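Local coordinates for amorpha-4,11-diene synthase (Artemisia annua, PDB 4GAX), which probably cyclises farnesyl diphosphate to a sesquiterpene with release of diphosphate, the deposited form being a mutant of an alpha-bisabolol synthase, at residues Leu126-Gln130 against Gly131-Thr135; Phe96-Glu99 against Ile100-Leu104; Ala103-His106 against Ile107-Tyr111; Glu501-Trp504 against Lys505-Asn508. One frame throughout, in Å; residues are numbered along the deposited sequence.

Contact 1: Leu126-Gln130 against Gly131-Thr135; sequences LMRKQ and GYFVT
Gly131 is the first residue to leave helical angles after helix 120-129, its N donating to Arg128 O at 2.9 Å while phi turns positive (100°). A CB at this position would collide with Gln130 O, so the turn calls for glycine. Tyr132 N reaches back to Met127 O at 3.0 Å, coming from above the carbonyl plane, and completes a Schellman motif. The Tyr132 ring runs alongside Gln130, CE1 3.5 Å from Gln130 CG, while Met127 SD approaches it obliquely, 3.8 Å from Tyr132 CD1, as a Met-aromatic contact. One water joins Tyr132 OH to Gln130 NE2, which also bonds Asp101 of helix 97-111. Phe133, centre of an inverse gamma turn, sets a ring edge over one face of the Arg128 guanidinium. Its CE2 lies 3.4 Å from Arg128 NH2, the planes 89° apart. Val134 rests CG2 on Met127 CB at 3.8 Å and offers its O to Arg128. NE and NH2 grip that one oxygen side-on, in both the guanidinium and the carbonyl plane, NH2 at 2.8 Å from Val134 O. A leucine in place of Arg128 would probably leave Val134 O without its two donors and Glu174 without its salt-bridge mate. The buried charge is probably balanced mainly by Glu174, while the oxygens of Val134 and Met169 take up other N-H groups, tying the loop after the helix to Met169 and Glu174.

Contact 2: Phe96-Glu99 against Ile100-Leu104; sequences FEQE and IDHAL
Gln98 and His102 lie side by side one turn apart, pointing the same way, with the amide and imidazole planes 24° from each other. Gln98 NE2 comes within 3.7 Å of His102 CB; a chi1 of 175° sets the imidazole CG opposite its own backbone N. From there ND1 takes up a water at 3.0 Å, in the plane of the ring, and the same water donates to Glu99 O. Next round the helix, Glu97 and Asp101 cross obliquely, their carboxylate planes 34° apart. Glu97 OE2 and Asp101 OD1 stay 4.7 Å from each other, and this like-charge pair is probably eased by Gln130, which bonds Asp101 OD1. On the buried side Phe96, the N-cap residue, receives Ile100 N on its O at 2.8 Å and meets Ile100 CG1 with its CB at 4.2 Å. The phenyl ring turns instead to Lys60, Val63 and Arg64, Ile100 packs on Val84 and Ile87, and Glu99 makes a salt bridge with Arg64. The first turns of helix 97-111 are thus seated against helices 52-71 and 77-89 in the N-terminal terpene synthase domain.

Contact 3: Ala103-His106 against Ile107-Tyr111; sequences ALQH and IYETY
His106 spreads one face of its imidazole beneath Thr110 OG1, which stands above the ring plane and offset toward the rim, 3.4 Å from CE1. The ring comes to this place because its CG is opposite the backbone N (chi1 -176°), folded in beside the carbonyl carbon. The same hydroxyl donates to His106 O at 2.6 Å. Thr110 N gives that oxygen a second bond, of 2.9 Å, and the two donors reach it from opposite faces of the carbonyl plane. Beyond the hydroxyl, the methyl CG2 of Thr110 sits over the centre of the Tyr111 ring, whose OH bonds His77. A residue earlier, Gln105 and Glu109 meet on the exposed side, amide and carboxylate planes 38° apart. Glu109 OE2 lies 3.3 Å from Gln105 CG and only slightly farther from the amide, without a hydrogen bond between the two. On the inner side Ile107 puts CG1 3.2 Å from Ala103 O and packs on Trp123 and Met127 of helix 120-129, while the Tyr108 ring stacks with that of Tyr132. With an alanine at His106 the imidazole is gone, and the Thr110 hydroxyl would probably lose the packing on that side, a gap opening beside the last turn. Since the hydroxyl hydrogen is spent on His106 O, the oxygen over the imidazole is a van der Waals neighbour and not an O-H donor to the ring, and the carbonyl in the last turns of the helix carries two bonds instead of one.

Contact 4: Glu501-Trp504 against Lys505-Asn508; sequences EDLW and KDIN
Lys505 leans back along helix 489-513 toward Asp502, one turn earlier. Its CB starts 3.5 Å from Asp502 O, and CG passes 3.8 Å from Glu501 O, the oxygen that accepts the Lys505 backbone N. A bend at chi3 (-65°) returns the chain to the helix surface and brings CE 3.7 Å from Glu501 O. At the tip NZ stops 3.9 Å from Asp502 OD1, a long salt bridge; its stronger partner is Glu178, while Asp502 OD2 is paired with Lys498. The ammonium therefore probably shares its charge between helix 489-513 and helix 175-194. Further along the helix a water donates to Asp502 O and, at 3.2 Å, to Asp506 OD1. Ile507 lays CD1 3.4 Å from Leu503 O on the buried face, where it and Trp504 pack between helices 447-461 and 519-535. Polar bonds carried by Asp502, Lys505 and Asn508, those of Lys505 and Asn508 reaching residues such as Glu178 and Ser168 of the N-terminal domain, with Leu503, Trp504 and Ile507 buried, make the pattern of an amphipathic helix, here one of the all-helical C-terminal terpene synthase domain.

In the fold
Contacts 2 and 3 are successive turns of helix 97-111, sharing Ala103 and Leu104, with centres 10 Å apart. Contact 1 lies across from both, its centre 14 Å from contact 2 and 11 Å from contact 3. Leu104, shared by contacts 2 and 3, packs on contact 1: its CD2 is 3.6 Å from Met127 CE, and its CD1 lies 3.5 Å from Gln130 OE1. Contact 4 lies in the metal-binding domain; its nearest atoms are about 6 Å from contact 1 but about 14 Å from contact 3. Lys129 O and Phe133 of contact 1 nonetheless touch the far end of helix 489-513, at Tyr511, Leu512 and Ile513, so contact 1 probably lies where the two domains meet.

Contact 1: Leu126-Gln130 against Gly131-Thr135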
loop_
_atom_site.group_PDB
_atom_site.type_symbol
_atom_site.label_atom_id
_atom_site.label_comp_id
_atom_site.label_asym_id
_atom_site.label_seq_id
_atom_site.Cartn_x
_atom_site.Cartn_y
_atom_site.Cartn_z
ATOM N N LEU A 126 16.839 -6.179 0.329
ATOM C CA LEU A 126 16.660 -5.678 1.700
ATOM C C LEU A 126 17.279 -4.305 1.899
ATOM O O LEU A 126 16.723 -3.457 2.628
ATOM C CB LEU A 126 17.232 -6.650 2.738
ATOM C CG LEU A 126 16.659 -8.053 2.878
ATOM C CD1 LEU A 126 17.301 -8.747 4.109
ATOM C CD2 LEU A 126 15.137 -8.033 2.991
ATOM N N MET A 127 18.429 -4.067 1.270
ATOM C CA MET A 127 19.023 -2.739 1.338
ATOM C C MET A 127 18.099 -1.690 0.705
ATOM O O MET A 127 17.796 -0.669 1.320
ATOM C CB MET A 127 20.410 -2.713 0.671
ATOM C CG MET A 127 21.497 -3.454 1.469
ATOM S SD MET A 127 21.855 -2.727 3.095
ATOM C CE MET A 127 20.901 -3.782 4.157
ATOM N N ARG A 128 17.637 -1.947 -0.518
ATOM C CA ARG A 128 16.786 -0.979 -1.223
ATOM C C ARG A 128 15.445 -0.791 -0.524
ATOM O O ARG A 128 14.929 0.314 -0.471
ATOM C CB ARG A 128 16.575 -1.383 -2.699
ATOM C CG ARG A 128 17.817 -1.084 -3.561
ATOM C CD ARG A 128 17.481 -0.943 -5.054
ATOM N NE ARG A 128 18.664 -0.486 -5.799
ATOM C CZ ARG A 128 18.695 -0.327 -7.118
ATOM N NH1 ARG A 128 17.595 -0.551 -7.823
ATOM N NH2 ARG A 128 19.817 0.046 -7.727
ATOM N N LYS A 129 14.888 -1.869 0.012
ATOM C CA LYS A 129 13.650 -1.765 0.788
ATOM C C LYS A 129 13.856 -0.832 1.990
ATOM O O LYS A 129 12.945 -0.107 2.389
ATOM C CB LYS A 129 13.192 -3.150 1.241
ATOM C CG LYS A 129 11.945 -3.192 2.151
ATOM C CD LYS A 129 11.520 -4.654 2.414
ATOM C CE LYS A 129 10.378 -4.749 3.446
ATOM N NZ LYS A 129 9.484 -3.558 3.411
ATOM N N GLN A 130 15.063 -0.839 2.544
ATOM C CA GLN A 130 15.397 -0.014 3.702
ATOM C C GLN A 130 15.673 1.431 3.280
ATOM O O GLN A 130 15.816 2.336 4.116
ATOM C CB GLN A 130 16.595 -0.632 4.447
ATOM C CG GLN A 130 16.897 -0.055 5.827
ATOM C CD GLN A 130 15.837 -0.360 6.864
ATOM O OE1 GLN A 130 14.885 -1.107 6.607
ATOM N NE2 GLN A 130 15.996 0.224 8.055
ATOM N N GLY A 131 15.715 1.665 1.974
ATOM C CA GLY A 131 15.951 3.010 1.480
ATOM C C GLY A 131 17.389 3.261 1.052
ATOM O O GLY A 131 17.727 4.382 0.669
ATOM N N TYR A 132 18.255 2.245 1.133
ATOM C CA TYR A 132 19.647 2.437 0.700
ATOM C C TYR A 132 19.761 2.161 -0.797
ATOM O O TYR A 132 19.542 1.032 -1.236
ATOM C CB TYR A 132 20.610 1.502 1.443
ATOM C CG TYR A 132 20.640 1.681 2.939
ATOM C CD1 TYR A 132 20.252 0.650 3.790
ATOM C CD2 TYR A 132 21.070 2.877 3.508
ATOM C CE1 TYR A 132 20.276 0.812 5.182
ATOM C CE2 TYR A 132 21.095 3.045 4.888
ATOM C CZ TYR A 132 20.701 2.013 5.719
ATOM O OH TYR A 132 20.740 2.178 7.090
ATOM N N PHE A 133 20.111 3.185 -1.572
ATOM C CA PHE A 133 20.168 3.079 -3.034
ATOM C C PHE A 133 21.462 2.367 -3.457
ATOM O O PHE A 133 22.314 2.920 -4.163
ATOM C CB PHE A 133 20.077 4.477 -3.661
ATOM C CG PHE A 133 19.624 4.490 -5.105
ATOM C CD1 PHE A 133 19.117 5.662 -5.665
ATOM C CD2 PHE A 133 19.712 3.355 -5.907
ATOM C CE1 PHE A 133 18.710 5.704 -6.993
ATOM C CE2 PHE A 133 19.310 3.393 -7.238
ATOM C CZ PHE A 133 18.810 4.567 -7.780
ATOM N N VAL A 134 21.583 1.127 -3.008
ATOM C CA VAL A 134 22.666 0.234 -3.383
ATOM C C VAL A 134 22.640 0.012 -4.900
ATOM O O VAL A 134 21.572 0.021 -5.500
ATOM C CB VAL A 134 22.442 -1.093 -2.630
ATOM C CG1 VAL A 134 22.685 -2.290 -3.514
ATOM C CG2 VAL A 134 23.252 -1.108 -1.324
ATOM N N THR A 135 23.799 -0.175 -5.535
ATOM C CA THR A 135 23.812 -0.303 -6.994
ATOM C C THR A 135 23.687 -1.759 -7.496
ATOM O O THR A 135 23.729 -2.712 -6.715
ATOM C CB THR A 135 25.067 0.327 -7.585
ATOM O OG1 THR A 135 24.815 0.741 -8.934
ATOM C CG2 THR A 135 26.154 -0.670 -7.583
HETATM O O HOH W 1 18.585 0.993 8.716
#

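Contact 2: Phe96-Glu99 against Ile100-Leu104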
loop_
_atom_site.group_PDB
_atom_site.type_symbol
_atom_site.label_atom_id
_atom_site.label_comp_id
_atom_site.label_asym_id
_atom_site.label_seq_id
_atom_site.Cartn_x
_atom_site.Cartn_y
_atom_site.Cartn_z
ATOM N N PHE A 96 10.410 -5.887 16.094
ATOM C CA PHE A 96 11.867 -5.759 16.156
ATOM C C PHE A 96 12.387 -4.605 15.304
ATOM O O PHE A 96 13.409 -4.735 14.613
ATOM C CB PHE A 96 12.499 -7.069 15.687
ATOM C CG PHE A 96 11.973 -8.271 16.411
ATOM C CD1 PHE A 96 12.398 -8.548 17.695
ATOM C CD2 PHE A 96 11.039 -9.111 15.819
ATOM C CE1 PHE A 96 11.919 -9.665 18.390
ATOM C CE2 PHE A 96 10.552 -10.230 16.502
ATOM C CZ PHE A 96 10.994 -10.501 17.793
ATOM N N GLU A 97 11.675 -3.483 15.364
ATOM C CA GLU A 97 11.963 -2.317 14.543
ATOM C C GLU A 97 13.380 -1.829 14.771
ATOM O O GLU A 97 14.162 -1.674 13.818
ATOM C CB GLU A 97 10.983 -1.190 14.877
ATOM C CG GLU A 97 10.496 -0.422 13.676
ATOM C CD GLU A 97 9.648 -1.281 12.751
ATOM O OE1 GLU A 97 8.462 -1.509 13.070
ATOM O OE2 GLU A 97 10.164 -1.733 11.706
ATOM N N GLN A 98 13.711 -1.581 16.035
ATOM C CA GLN A 98 15.034 -1.064 16.359
ATOM C C GLN A 98 16.104 -2.075 15.974
ATOM O O GLN A 98 17.150 -1.707 15.425
ATOM C CB GLN A 98 15.140 -0.693 17.847
ATOM C CG GLN A 98 16.363 0.184 18.180
ATOM C CD GLN A 98 17.650 -0.620 18.316
ATOM O OE1 GLN A 98 17.612 -1.823 18.599
ATOM N NE2 GLN A 98 18.797 0.037 18.106
ATOM N N GLU A 99 15.848 -3.349 16.262
ATOM C CA GLU A 99 16.857 -4.386 16.022
ATOM C C GLU A 99 17.144 -4.521 14.531
ATOM O O GLU A 99 18.302 -4.627 14.124
ATOM C CB GLU A 99 16.433 -5.737 16.610
ATOM C CG GLU A 99 16.415 -5.777 18.132
ATOM C CD GLU A 99 15.125 -5.242 18.742
ATOM O OE1 GLU A 99 14.262 -4.712 18.005
ATOM O OE2 GLU A 99 14.978 -5.346 19.981
ATOM N N ILE A 100 16.087 -4.493 13.724
ATOM C CA ILE A 100 16.228 -4.614 12.275
ATOM C C ILE A 100 16.846 -3.360 11.650
ATOM O O ILE A 100 17.757 -3.459 10.828
ATOM C CB ILE A 100 14.875 -4.920 11.616
ATOM C CG1 ILE A 100 14.417 -6.330 12.001
ATOM C CG2 ILE A 100 14.961 -4.810 10.109
ATOM C CD1 ILE A 100 13.035 -6.656 11.458
ATOM N N ASP A 101 16.346 -2.183 12.011
ATOM C CA ASP A 101 16.958 -0.949 11.508
ATOM C C ASP A 101 18.430 -0.900 11.865
ATOM O O ASP A 101 19.267 -0.596 11.022
ATOM C CB ASP A 101 16.232 0.291 12.043
ATOM C CG ASP A 101 14.800 0.384 11.523
ATOM O OD1 ASP A 101 14.468 -0.349 10.554
ATOM O OD2 ASP A 101 14.009 1.164 12.087
ATOM N N HIS A 102 18.756 -1.241 13.108
ATOM C CA HIS A 102 20.157 -1.218 13.524
ATOM C C HIS A 102 21.017 -2.246 12.767
ATOM O O HIS A 102 22.151 -1.960 12.379
ATOM C CB HIS A 102 20.272 -1.425 15.028
ATOM C CG HIS A 102 21.683 -1.535 15.514
ATOM N ND1 HIS A 102 22.291 -2.751 15.753
ATOM C CD2 HIS A 102 22.600 -0.589 15.807
ATOM C CE1 HIS A 102 23.527 -2.543 16.172
ATOM N NE2 HIS A 102 23.743 -1.242 16.211
ATOM N N ALA A 103 20.468 -3.436 12.557
ATOM C CA ALA A 103 21.154 -4.509 11.835
ATOM C C ALA A 103 21.455 -4.103 10.395
ATOM O O ALA A 103 22.588 -4.216 9.942
ATOM C CB ALA A 103 20.296 -5.782 11.846
ATOM N N LEU A 104 20.433 -3.630 9.684
ATOM C CA LEU A 104 20.607 -3.211 8.293
ATOM C C LEU A 104 21.528 -2.004 8.171
ATOM O O LEU A 104 22.298 -1.898 7.205
ATOM C CB LEU A 104 19.255 -2.937 7.634
ATOM C CG LEU A 104 18.357 -4.176 7.535
ATOM C CD1 LEU A 104 17.048 -3.823 6.829
ATOM C CD2 LEU A 104 19.051 -5.327 6.804
HETATM O O HOH W 2 20.395 -5.055 15.875
#

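Contact 3: Ala103-His106 against Ile107-Tyr111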
loop_
_atom_site.group_PDB
_atom_site.type_symbol
_atom_site.label_atom_id
_atom_site.label_comp_id
_atom_site.label_asym_id
_atom_site.label_seq_id
_atom_site.Cartn_x
_atom_site.Cartn_y
_atom_site.Cartn_z
ATOM N N ALA A 103 20.468 -3.436 12.557
ATOM C CA ALA A 103 21.154 -4.509 11.835
ATOM C C ALA A 103 21.455 -4.103 10.395
ATOM O O ALA A 103 22.588 -4.216 9.942
ATOM C CB ALA A 103 20.296 -5.782 11.846
ATOM N N LEU A 104 20.433 -3.630 9.684
ATOM C CA LEU A 104 20.607 -3.211 8.293
ATOM C C LEU A 104 21.528 -2.004 8.171
ATOM O O LEU A 104 22.298 -1.898 7.205
ATOM C CB LEU A 104 19.255 -2.937 7.634
ATOM C CG LEU A 104 18.357 -4.176 7.535
ATOM C CD1 LEU A 104 17.048 -3.823 6.829
ATOM C CD2 LEU A 104 19.051 -5.327 6.804
ATOM N N GLN A 105 21.471 -1.110 9.159
ATOM C CA GLN A 105 22.382 0.032 9.196
ATOM C C GLN A 105 23.813 -0.463 9.283
ATOM O O GLN A 105 24.716 0.030 8.584
ATOM C CB GLN A 105 22.092 0.908 10.415
ATOM C CG GLN A 105 22.960 2.150 10.507
ATOM C CD GLN A 105 22.836 2.832 11.860
ATOM O OE1 GLN A 105 22.741 2.159 12.891
ATOM N NE2 GLN A 105 22.825 4.176 11.866
ATOM N N HIS A 106 24.020 -1.443 10.156
ATOM C CA HIS A 106 25.356 -1.981 10.382
ATOM C C HIS A 106 25.852 -2.735 9.148
ATOM O O HIS A 106 27.041 -2.676 8.801
ATOM C CB HIS A 106 25.348 -2.901 11.595
ATOM C CG HIS A 106 26.700 -3.425 11.951
ATOM N ND1 HIS A 106 27.108 -4.705 11.628
ATOM C CD2 HIS A 106 27.737 -2.845 12.585
ATOM C CE1 HIS A 106 28.341 -4.887 12.060
ATOM N NE2 HIS A 106 28.751 -3.779 12.646
ATOM N N ILE A 107 24.943 -3.448 8.492
ATOM C CA ILE A 107 25.276 -4.138 7.239
ATOM C C ILE A 107 25.676 -3.121 6.173
ATOM O O ILE A 107 26.681 -3.297 5.464
ATOM C CB ILE A 107 24.087 -4.974 6.709
ATOM C CG1 ILE A 107 23.767 -6.118 7.673
ATOM C CG2 ILE A 107 24.418 -5.580 5.334
ATOM C CD1 ILE A 107 24.951 -7.027 7.930
ATOM N N TYR A 108 24.893 -2.050 6.067
ATOM C CA TYR A 108 25.188 -1.009 5.096
ATOM C C TYR A 108 26.531 -0.345 5.401
ATOM O O TYR A 108 27.348 -0.135 4.496
ATOM C CB TYR A 108 24.048 0.022 4.991
ATOM C CG TYR A 108 24.255 0.976 3.831
ATOM C CD1 TYR A 108 24.228 0.515 2.522
ATOM C CD2 TYR A 108 24.520 2.325 4.045
ATOM C CE1 TYR A 108 24.442 1.373 1.451
ATOM C CE2 TYR A 108 24.724 3.195 2.979
ATOM C CZ TYR A 108 24.685 2.711 1.686
ATOM O OH TYR A 108 24.888 3.563 0.621
ATOM N N GLU A 109 26.779 -0.031 6.669
ATOM C CA GLU A 109 28.052 0.588 7.031
ATOM C C GLU A 109 29.260 -0.332 6.826
ATOM O O GLU A 109 30.353 0.133 6.499
ATOM C CB GLU A 109 28.025 1.067 8.486
ATOM C CG GLU A 109 27.022 2.181 8.759
ATOM C CD GLU A 109 26.800 2.416 10.258
ATOM O OE1 GLU A 109 27.379 1.660 11.073
ATOM O OE2 GLU A 109 26.047 3.353 10.621
ATOM N N THR A 110 29.075 -1.630 7.028
ATOM C CA THR A 110 30.204 -2.555 6.996
ATOM C C THR A 110 30.644 -2.868 5.575
ATOM O O THR A 110 31.836 -2.870 5.277
ATOM C CB THR A 110 29.874 -3.878 7.721
ATOM O OG1 THR A 110 29.432 -3.594 9.057
ATOM C CG2 THR A 110 31.100 -4.794 7.760
ATOM N N TYR A 111 29.683 -3.117 4.693
ATOM C CA TYR A 111 30.020 -3.594 3.361
ATOM C C TYR A 111 29.793 -2.521 2.305
ATOM O O TYR A 111 30.247 -2.664 1.163
ATOM C CB TYR A 111 29.217 -4.866 3.039
ATOM C CG TYR A 111 29.429 -5.968 4.059
ATOM C CD1 TYR A 111 30.526 -6.822 3.968
ATOM C CD2 TYR A 111 28.545 -6.146 5.118
ATOM C CE1 TYR A 111 30.731 -7.832 4.905
ATOM C CE2 TYR A 111 28.742 -7.154 6.061
ATOM C CZ TYR A 111 29.839 -7.993 5.946
ATOM O OH TYR A 111 30.045 -8.994 6.874
#

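Contact 4: Glu501-Trp504 against Lys505-Asn508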
loop_
_atom_site.group_PDB
_atom_site.type_symbol
_atom_site.label_atom_id
_atom_site.label_comp_id
_atom_site.label_asym_id
_atom_site.label_seq_id
_atom_site.Cartn_x
_atom_site.Cartn_y
_atom_site.Cartn_z
ATOM N N GLU A 501 4.571 -0.644 -16.385
ATOM C CA GLU A 501 5.838 -1.136 -15.844
ATOM C C GLU A 501 6.843 -0.003 -15.701
ATOM O O GLU A 501 7.593 0.057 -14.725
ATOM C CB GLU A 501 6.414 -2.246 -16.728
ATOM C CG GLU A 501 5.659 -3.556 -16.585
ATOM C CD GLU A 501 5.451 -3.947 -15.118
ATOM O OE1 GLU A 501 4.303 -3.868 -14.628
ATOM O OE2 GLU A 501 6.435 -4.328 -14.457
ATOM N N ASP A 502 6.869 0.890 -16.682
ATOM C CA ASP A 502 7.717 2.076 -16.592
ATOM C C ASP A 502 7.424 2.866 -15.321
ATOM O O ASP A 502 8.337 3.326 -14.638
ATOM C CB ASP A 502 7.501 2.968 -17.811
ATOM C CG ASP A 502 8.247 2.470 -19.034
ATOM O OD1 ASP A 502 8.892 1.403 -18.936
ATOM O OD2 ASP A 502 8.189 3.146 -20.088
ATOM N N LEU A 503 6.146 3.008 -14.995
ATOM C CA LEU A 503 5.749 3.795 -13.821
ATOM C C LEU A 503 6.213 3.174 -12.508
ATOM O O LEU A 503 6.660 3.885 -11.601
ATOM C CB LEU A 503 4.230 4.007 -13.813
ATOM C CG LEU A 503 3.771 5.022 -14.854
ATOM C CD1 LEU A 503 2.270 4.902 -15.063
ATOM C CD2 LEU A 503 4.150 6.444 -14.433
ATOM N N TRP A 504 6.099 1.856 -12.369
ATOM C CA TRP A 504 6.565 1.229 -11.132
ATOM C C TRP A 504 8.057 1.489 -10.967
ATOM O O TRP A 504 8.544 1.693 -9.848
ATOM C CB TRP A 504 6.306 -0.291 -11.119
ATOM C CG TRP A 504 4.846 -0.708 -11.068
ATOM C CD1 TRP A 504 4.152 -1.386 -12.038
ATOM C CD2 TRP A 504 3.922 -0.503 -9.984
ATOM N NE1 TRP A 504 2.853 -1.598 -11.627
ATOM C CE2 TRP A 504 2.687 -1.069 -10.372
ATOM C CE3 TRP A 504 4.018 0.100 -8.721
ATOM C CZ2 TRP A 504 1.555 -1.043 -9.548
ATOM C CZ3 TRP A 504 2.884 0.127 -7.898
ATOM C CH2 TRP A 504 1.676 -0.441 -8.317
ATOM N N LYS A 505 8.789 1.457 -12.077
ATOM C CA LYS A 505 10.224 1.725 -12.021
ATOM C C LYS A 505 10.500 3.188 -11.643
ATOM O O LYS A 505 11.422 3.475 -10.866
ATOM C CB LYS A 505 10.910 1.341 -13.346
ATOM C CG LYS A 505 11.169 -0.176 -13.473
ATOM C CD LYS A 505 11.889 -0.555 -14.776
ATOM C CE LYS A 505 11.028 -0.264 -15.989
ATOM N NZ LYS A 505 11.729 -0.692 -17.241
ATOM N N ASP A 506 9.718 4.109 -12.200
ATOM C CA ASP A 506 9.849 5.524 -11.845
ATOM C C ASP A 506 9.593 5.716 -10.356
ATOM O O ASP A 506 10.289 6.475 -9.670
ATOM C CB ASP A 506 8.847 6.368 -12.640
ATOM C CG ASP A 506 9.265 6.566 -14.081
ATOM O OD1 ASP A 506 10.490 6.645 -14.345
ATOM O OD2 ASP A 506 8.366 6.647 -14.949
ATOM N N ILE A 507 8.584 5.020 -9.851
ATOM C CA ILE A 507 8.232 5.130 -8.434
ATOM C C ILE A 507 9.306 4.543 -7.522
ATOM O O ILE A 507 9.579 5.084 -6.437
ATOM C CB ILE A 507 6.865 4.474 -8.170
ATOM C CG1 ILE A 507 5.769 5.368 -8.764
ATOM C CG2 ILE A 507 6.626 4.279 -6.676
ATOM C CD1 ILE A 507 4.506 4.624 -9.111
ATOM N N ASN A 508 9.913 3.433 -7.942
ATOM C CA ASN A 508 11.047 2.889 -7.189
ATOM C C ASN A 508 12.157 3.907 -7.049
ATOM O O ASN A 508 12.729 4.063 -5.968
ATOM C CB ASN A 508 11.604 1.611 -7.835
ATOM C CG ASN A 508 10.711 0.403 -7.603
ATOM O OD1 ASN A 508 9.848 0.407 -6.706
ATOM N ND2 ASN A 508 10.931 -0.654 -8.397
HETATM O O HOH W 3 10.444 4.468 -16.657
#